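Local coordinates for protein alanine racemase (Oenococcus oeni PSU-1, PDB 3HUR) that belongs to the alanine racemase family, joining an N-terminal TIM-type barrel domain to a beta-rich C-terminal domain and assembling with further copies of itself, at residues A178-E181 and E182-R186; S202-N205 and S206-I210; R327-P330 and I331-V335. All coordinates share one frame; numbering follows the deposited sequence.

How the contacts relate
Contacts 1 and 2 belong to the N-terminal barrel domain, whereas contact 3 lies in the C-terminal, strand-rich domain, with its centre about 43 Å from that of contact 2 and about 55 Å from that of contact 1. Contact 1 is a length of helix 174-191, one face inward and one outward; contact 2 is buried where a strand hands over to helix 206-211; contact 3 is a surface turn leading into strand 334-339. The first two touch, with Leu-184 CD1 3.8 Å from Met-203 CE. Chemistry follows place: backbone bonds, a salt bridge and ring packing in contact 1, a capped helix end holding sulfate in contact 2, one carbonyl oxygen accepting two hydrogen bonds in contact 3.

Contact 1 (A178-E181 and E182-R186); sequences AYFE and EQLRR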
loop_
_atom_site.group_PDB
_atom_site.type_symbol
_atom_site.label_atom_id
_atom_site.label_comp_id
_atom_site.label_asym_id
_atom_site.label_seq_id
_atom_site.Cartn_x
_atom_site.Cartn_y
_atom_site.Cartn_z
ATOM N N ALA A 178 -16.487 -34.614 -3.747
ATOM C CA ALA A 178 -16.366 -35.577 -4.858
ATOM C C ALA A 178 -14.950 -35.672 -5.420
ATOM O O ALA A 178 -14.553 -36.733 -5.921
ATOM C CB ALA A 178 -17.364 -35.250 -5.999
ATOM N N TYR A 179 -14.206 -34.563 -5.374
ATOM C CA TYR A 179 -12.788 -34.605 -5.744
ATOM C C TYR A 179 -12.009 -35.397 -4.693
ATOM O O TYR A 179 -11.111 -36.181 -4.997
ATOM C CB TYR A 179 -12.187 -33.207 -5.902
ATOM C CG TYR A 179 -10.933 -33.268 -6.730
ATOM C CD1 TYR A 179 -11.004 -33.298 -8.125
ATOM C CD2 TYR A 179 -9.667 -33.351 -6.130
ATOM C CE1 TYR A 179 -9.840 -33.394 -8.919
ATOM C CE2 TYR A 179 -8.486 -33.430 -6.921
ATOM C CZ TYR A 179 -8.583 -33.455 -8.314
ATOM O OH TYR A 179 -7.450 -33.548 -9.106
ATOM N N PHE A 180 -12.374 -35.194 -3.447
ATOM C CA PHE A 180 -11.834 -36.013 -2.411
ATOM C C PHE A 180 -12.073 -37.484 -2.744
ATOM O O PHE A 180 -11.132 -38.257 -2.701
ATOM C CB PHE A 180 -12.426 -35.628 -1.061
ATOM C CG PHE A 180 -11.792 -36.314 0.092
ATOM C CD1 PHE A 180 -10.799 -35.678 0.823
ATOM C CD2 PHE A 180 -12.223 -37.584 0.483
ATOM C CE1 PHE A 180 -10.212 -36.294 1.910
ATOM C CE2 PHE A 180 -11.660 -38.219 1.572
ATOM C CZ PHE A 180 -10.629 -37.572 2.291
ATOM N N GLU A 181 -13.297 -37.877 -3.110
ATOM C CA GLU A 181 -13.569 -39.302 -3.374
ATOM C C GLU A 181 -12.745 -39.752 -4.548
ATOM O O GLU A 181 -12.170 -40.835 -4.516
ATOM C CB GLU A 181 -15.061 -39.609 -3.642
ATOM C CG GLU A 181 -15.976 -39.462 -2.408
ATOM C CD GLU A 181 -15.508 -40.293 -1.224
ATOM O OE1 GLU A 181 -15.528 -39.784 -0.076
ATOM O OE2 GLU A 181 -15.116 -41.465 -1.455
ATOM N N GLU A 182 -12.679 -38.926 -5.580
ATOM C CA GLU A 182 -11.945 -39.289 -6.781
ATOM C C GLU A 182 -10.489 -39.576 -6.440
ATOM O O GLU A 182 -9.933 -40.602 -6.860
ATOM C CB GLU A 182 -12.038 -38.175 -7.809
ATOM C CG GLU A 182 -11.385 -38.469 -9.124
ATOM C CD GLU A 182 -11.554 -37.321 -10.144
ATOM O OE1 GLU A 182 -12.459 -36.449 -9.975
ATOM O OE2 GLU A 182 -10.777 -37.300 -11.131
ATOM N N GLN A 183 -9.880 -38.699 -5.646
ATOM C CA GLN A 183 -8.488 -38.896 -5.247
ATOM C C GLN A 183 -8.317 -40.186 -4.434
ATOM O O GLN A 183 -7.375 -40.960 -4.655
ATOM C CB GLN A 183 -7.982 -37.691 -4.444
ATOM C CG GLN A 183 -7.760 -36.411 -5.266
ATOM C CD GLN A 183 -6.851 -35.394 -4.564
ATOM O OE1 GLN A 183 -7.255 -34.700 -3.621
ATOM N NE2 GLN A 183 -5.626 -35.324 -5.025
ATOM N N LEU A 184 -9.217 -40.421 -3.488
ATOM C CA LEU A 184 -9.166 -41.652 -2.701
ATOM C C LEU A 184 -9.345 -42.908 -3.596
ATOM O O LEU A 184 -8.712 -43.939 -3.363
ATOM C CB LEU A 184 -10.234 -41.607 -1.626
ATOM C CG LEU A 184 -10.213 -42.704 -0.571
ATOM C CD1 LEU A 184 -8.814 -42.799 0.074
ATOM C CD2 LEU A 184 -11.335 -42.449 0.460
ATOM N N ARG A 185 -10.167 -42.802 -4.640
ATOM C CA ARG A 185 -10.300 -43.909 -5.601
ATOM C C ARG A 185 -8.918 -44.157 -6.230
ATOM O O ARG A 185 -8.381 -45.281 -6.140
ATOM C CB ARG A 185 -11.467 -43.653 -6.609
ATOM C CG ARG A 185 -11.419 -44.297 -8.053
ATOM C CD ARG A 185 -12.676 -45.118 -8.324
ATOM N NE ARG A 185 -13.466 -44.828 -9.536
ATOM C CZ ARG A 185 -13.727 -45.687 -10.548
ATOM N NH1 ARG A 185 -13.205 -46.921 -10.605
ATOM N NH2 ARG A 185 -14.500 -45.284 -11.557
ATOM N N ARG A 186 -8.318 -43.106 -6.787
ATOM C CA ARG A 186 -7.007 -43.256 -7.419
ATOM C C ARG A 186 -5.936 -43.832 -6.484
ATOM O O ARG A 186 -5.166 -44.707 -6.890
ATOM C CB ARG A 186 -6.541 -41.933 -8.002
ATOM C CG ARG A 186 -7.026 -41.665 -9.434
ATOM C CD ARG A 186 -7.503 -40.212 -9.501
ATOM N NE ARG A 186 -7.847 -39.744 -10.850
ATOM C CZ ARG A 186 -8.037 -38.458 -11.178
ATOM N NH1 ARG A 186 -7.909 -37.481 -10.270
ATOM N NH2 ARG A 186 -8.356 -38.143 -12.424
#
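Arg-185 N donates to Glu-181 O at 2.8 Å, one of four successive i to i+4 bonds that carry the helix through 178-186. Gln-183 N reaches Tyr-179 O at 2.9 Å with a nearly straight N-H (167°), and the amides of Leu-184 and, less straight, Glu-182 reach the carbonyls of Phe-180 and Ala-178. One turn on, Glu-182 OE2 and Arg-186 NH2 form a salt bridge of 2.9 Å. The carboxylate does not meet the guanidinium squarely in its plane: Glu-182 CD stands above one face, displaced toward the rim. Two further charges look elsewhere, Glu-181 to Arg-217 and Arg-185 to Glu-189.

The ring of Tyr-179 is the main packing surface. With CG anti to the backbone N (chi1 -160°), the ring swings forward along the helix and lies beside the chain of Gln-183, whose CD comes within 3.5 Å of Tyr-179 CE2; ring and amide planes are 46° apart. That amide is held in turn by Ala-167 N on OE1 and, weakly, by Thr-131 O on NE2, which helps to set its rotation. Glu-182 OE1 is 3.9 Å from Tyr-179 CD1. On the inner face, Phe-180 CE2 and Leu-184 CD2 make a looser touch of 4.4 Å.

Helix 174-191 is the crossover of a beta-alpha-beta unit between the parallel strands 157-163 and 201-202. Phe-180 stacks with Phe-166, in the loop after strand 157-163, and with His-212, just past helix 206-211, while Leu-184 leans on Arg-217.

Contact 2 (S202-N205 and S206-I210); sequences SMAN and SATCI. With SO4 (sulfate ion), chain B.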
loop_
_atom_site.group_PDB
_atom_site.type_symbol
_atom_site.label_atom_id
_atom_site.label_comp_id
_atom_site.label_asym_id
_atom_site.label_seq_id
_atom_site.Cartn_x
_atom_site.Cartn_y
_atom_site.Cartn_z
ATOM N N SER A 202 1.547 -42.860 3.940
ATOM C CA SER A 202 1.280 -41.567 4.518
ATOM C C SER A 202 0.311 -40.842 3.649
ATOM O O SER A 202 0.622 -40.531 2.503
ATOM C CB SER A 202 2.555 -40.708 4.664
ATOM O OG SER A 202 2.216 -39.453 5.244
ATOM N N MET A 203 -0.832 -40.510 4.232
ATOM C CA MET A 203 -1.932 -39.979 3.463
ATOM C C MET A 203 -2.372 -38.582 3.885
ATOM O O MET A 203 -2.896 -37.855 3.044
ATOM C CB MET A 203 -3.149 -40.976 3.543
ATOM C CG MET A 203 -2.895 -42.318 2.779
ATOM S SD MET A 203 -4.248 -43.523 2.731
ATOM C CE MET A 203 -5.260 -42.786 1.515
ATOM N N ALA A 204 -2.174 -38.224 5.165
ATOM C CA ALA A 204 -2.883 -37.103 5.798
ATOM C C ALA A 204 -2.063 -35.823 5.966
ATOM O O ALA A 204 -1.153 -35.763 6.808
ATOM C CB ALA A 204 -3.387 -37.537 7.138
ATOM N N ASN A 205 -2.422 -34.787 5.198
ATOM C CA ASN A 205 -1.952 -33.403 5.466
ATOM C C ASN A 205 -2.782 -32.846 6.591
ATOM O O ASN A 205 -3.492 -33.598 7.249
ATOM C CB ASN A 205 -2.036 -32.518 4.227
ATOM C CG ASN A 205 -3.462 -32.284 3.770
ATOM O OD1 ASN A 205 -4.431 -32.549 4.507
ATOM N ND2 ASN A 205 -3.605 -31.783 2.540
ATOM N N SER A 206 -2.665 -31.541 6.854
ATOM C CA SER A 206 -3.283 -30.943 8.042
ATOM C C SER A 206 -4.786 -31.082 8.001
ATOM O O SER A 206 -5.439 -31.356 9.003
ATOM C CB SER A 206 -2.931 -29.441 8.154
ATOM O OG SER A 206 -1.652 -29.190 8.743
ATOM N N ALA A 207 -5.326 -30.806 6.836
ATOM C CA ALA A 207 -6.755 -30.728 6.643
ATOM C C ALA A 207 -7.371 -32.168 6.749
ATOM O O ALA A 207 -8.394 -32.381 7.426
ATOM C CB ALA A 207 -7.049 -30.059 5.271
ATOM N N THR A 208 -6.691 -33.134 6.130
ATOM C CA THR A 208 -7.051 -34.498 6.243
ATOM C C THR A 208 -7.029 -34.889 7.700
ATOM O O THR A 208 -7.991 -35.505 8.203
ATOM C CB THR A 208 -6.141 -35.396 5.427
ATOM O OG1 THR A 208 -5.966 -34.841 4.121
ATOM C CG2 THR A 208 -6.769 -36.782 5.267
ATOM N N CYS A 209 -5.991 -34.506 8.425
ATOM C CA CYS A 209 -5.944 -34.866 9.844
ATOM C C CYS A 209 -7.122 -34.270 10.613
ATOM O O CYS A 209 -7.724 -34.934 11.488
ATOM C CB CYS A 209 -4.618 -34.419 10.497
ATOM S SG CYS A 209 -3.145 -35.343 9.981
ATOM N N ILE A 210 -7.453 -33.015 10.321
ATOM C CA ILE A 210 -8.436 -32.325 11.166
ATOM C C ILE A 210 -9.851 -32.864 10.900
ATOM O O ILE A 210 -10.448 -33.430 11.793
ATOM C CB ILE A 210 -8.446 -30.791 10.980
ATOM C CG1 ILE A 210 -7.116 -30.173 11.445
ATOM C CG2 ILE A 210 -9.647 -30.168 11.726
ATOM C CD1 ILE A 210 -6.925 -28.785 10.997
HETATM S S SO4 B . -0.231 -28.858 5.154
HETATM O O1 SO4 B . -0.131 -27.435 5.359
HETATM O O2 SO4 B . -1.278 -29.227 4.237
HETATM O O3 SO4 B . 0.961 -29.303 4.496
HETATM O O4 SO4 B . -0.504 -29.369 6.488
HETATM O O HOH W 1 -3.766 -35.202 2.816
#
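Asn-205, still extended where Ser-206 is already helical, turns the chain from strand 201-202 into helix 206-211 as its N-cap, and its carbonyl O takes the first i to i+4 bond, from Cys-209 N at 2.9 Å. In the barrel domain this helix start follows the strand through a short buried loop. The Asn-205 side chain folds back over the helix end because CG lies between the backbone N and the carbonyl carbon (chi1 66°). OD1 then accepts Thr-208 N at 2.8 Å, almost straight (176°), and Thr-208 OG1, also at 2.8 Å but from well above the amide plane. Two bonds thus grip one oxygen. The return half of a capping box is replaced by a water, which accepts from Asn-205 N and donates to Thr-208 OG1 and Met-203 O. Beside this, Ala-204 CB packs against Cys-209 SG at 3.6 Å, and both side chains touch Ile-223.

A sulfate, probably from the crystallisation liquor, sits at the helix N-terminus, where the dipole should suit an anion. Gln-227 N binds it, Ser-206 N adds a weak bond, and N-H groups of Gly-226 and Leu-228 position Ser-206 OG. Its 2.5 Å approach to sulfate O4 is doubtfully short.

Contact 3 (R327-P330 and I331-V335); sequences RKYP and IGTRV
Pro-330 and Thr-333 close a type II beta turn that leads the loop after strand 321-324 into strand 334-339 of the C-terminal domain. Its hydrogen bonds meet on one acceptor. Thr-333 N reaches Pro-330 O at 3.2 Å, rather bent at 143°, as the closing bond of the turn. The hydroxyl Thr-333 OG1 donates to the same oxygen at 2.6 Å, lying in the carbonyl plane on a lone pair, so the turn is clasped by backbone and side chain together. This second bond depends on the threonine torsion: OG1 is set beside its own backbone N (chi1 -65°), and both donors therefore face the carbonyl. Just before Thr-333, Gly-332 takes a positive phi of 95°, as expected at the third position of a type II turn. The turn is tied to the sheet by backbone bonds from Gly-332 and Thr-333 to Ile-257 on the adjoining antiparallel strand 251-263.

Van der Waals contacts adjoin the same threonine. The proline ring lies across it at about a right angle, CG and CD each 3.4 Å from Thr-333 OG1. The methyl CG2 turns the other way, toward the ring of Tyr-329, which it approaches obliquely, and both residues rest on Ile-257. On the outer side of the turn, Ile-331 packs on Thr-357 of a second subunit.

Flat and charged groups gather at the start of the loop. Tyr-329 OH is hydrogen-bonded to Asp-326, and Arg-327 NE makes a weak bond of 3.4 Å to Lys-328 O. Over the ring, Arg-327 CZ is 3.6 Å above the plane of Tyr-329, displaced toward its rim.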
loop_
_atom_site.group_PDB
_atom_site.type_symbol
_atom_site.label_atom_id
_atom_site.label_comp_id
_atom_site.label_asym_id
_atom_site.label_seq_id
_atom_site.Cartn_x
_atom_site.Cartn_y
_atom_site.Cartn_z
ATOM N N ARG A 327 -5.059 0.128 36.696
ATOM C CA ARG A 327 -4.256 0.724 37.756
ATOM C C ARG A 327 -2.996 1.232 37.079
ATOM O O ARG A 327 -2.938 1.276 35.863
ATOM C CB ARG A 327 -3.948 -0.311 38.857
ATOM C CG ARG A 327 -3.765 -1.724 38.355
ATOM C CD ARG A 327 -3.004 -2.583 39.355
ATOM N NE ARG A 327 -1.563 -2.592 39.080
ATOM C CZ ARG A 327 -0.826 -3.682 38.866
ATOM N NH1 ARG A 327 0.480 -3.544 38.614
ATOM N NH2 ARG A 327 -1.372 -4.901 38.912
ATOM N N LYS A 328 -1.992 1.615 37.850
ATOM C CA LYS A 328 -0.752 2.117 37.285
ATOM C C LYS A 328 0.106 0.894 36.984
ATOM O O LYS A 328 0.186 -0.001 37.834
ATOM C CB LYS A 328 -0.075 3.056 38.306
ATOM C CG LYS A 328 1.250 3.709 37.851
ATOM C CD LYS A 328 2.077 4.219 39.050
ATOM C CE LYS A 328 3.331 5.015 38.606
ATOM N NZ LYS A 328 4.513 4.827 39.534
ATOM N N TYR A 329 0.733 0.825 35.799
ATOM C CA TYR A 329 1.748 -0.220 35.553
ATOM C C TYR A 329 3.093 0.398 35.270
ATOM O O TYR A 329 3.168 1.504 34.762
ATOM C CB TYR A 329 1.360 -1.149 34.403
ATOM C CG TYR A 329 0.178 -2.006 34.707
ATOM C CD1 TYR A 329 -1.101 -1.459 34.727
ATOM C CD2 TYR A 329 0.319 -3.343 34.993
ATOM C CE1 TYR A 329 -2.211 -2.222 35.017
ATOM C CE2 TYR A 329 -0.807 -4.134 35.295
ATOM C CZ TYR A 329 -2.058 -3.547 35.296
ATOM O OH TYR A 329 -3.173 -4.279 35.596
ATOM N N PRO A 330 4.171 -0.320 35.579
ATOM C CA PRO A 330 5.485 0.186 35.297
ATOM C C PRO A 330 5.871 0.046 33.822
ATOM O O PRO A 330 5.435 -0.885 33.129
ATOM C CB PRO A 330 6.375 -0.728 36.126
ATOM C CG PRO A 330 5.675 -1.992 36.118
ATOM C CD PRO A 330 4.234 -1.642 36.217
ATOM N N ILE A 331 6.762 0.922 33.365
ATOM C CA ILE A 331 7.166 0.860 31.988
ATOM C C ILE A 331 7.816 -0.494 31.803
ATOM O O ILE A 331 8.350 -1.062 32.737
ATOM C CB ILE A 331 8.075 2.065 31.562
ATOM C CG1 ILE A 331 9.432 1.995 32.224
ATOM C CG2 ILE A 331 7.391 3.432 31.837
ATOM C CD1 ILE A 331 10.502 1.580 31.268
ATOM N N GLY A 332 7.724 -1.038 30.607
ATOM C CA GLY A 332 8.335 -2.348 30.351
ATOM C C GLY A 332 7.367 -3.501 30.509
ATOM O O GLY A 332 7.712 -4.615 30.202
ATOM N N THR A 333 6.154 -3.210 30.978
ATOM C CA THR A 333 5.099 -4.184 31.120
ATOM C C THR A 333 4.613 -4.666 29.768
ATOM O O THR A 333 4.279 -3.863 28.925
ATOM C CB THR A 333 3.910 -3.560 31.864
ATOM O OG1 THR A 333 4.319 -3.246 33.205
ATOM C CG2 THR A 333 2.719 -4.492 31.902
ATOM N N ARG A 334 4.531 -5.990 29.602
ATOM C CA ARG A 334 4.193 -6.610 28.337
ATOM C C ARG A 334 2.794 -6.316 27.912
ATOM O O ARG A 334 1.919 -6.268 28.744
ATOM C CB ARG A 334 4.325 -8.122 28.432
ATOM C CG ARG A 334 4.108 -8.827 27.085
ATOM C CD ARG A 334 4.541 -10.267 27.153
ATOM N NE ARG A 334 3.407 -11.094 27.531
ATOM C CZ ARG A 334 3.435 -12.409 27.680
ATOM N NH1 ARG A 334 4.563 -13.105 27.527
ATOM N NH2 ARG A 334 2.306 -13.032 28.004
ATOM N N VAL A 335 2.601 -6.139 26.607
ATOM C CA VAL A 335 1.279 -5.965 26.023
ATOM C C VAL A 335 1.094 -6.965 24.889
ATOM O O VAL A 335 2.033 -7.261 24.155
ATOM C CB VAL A 335 1.130 -4.575 25.471
ATOM C CG1 VAL A 335 -0.174 -4.433 24.792
ATOM C CG2 VAL A 335 1.295 -3.534 26.602
#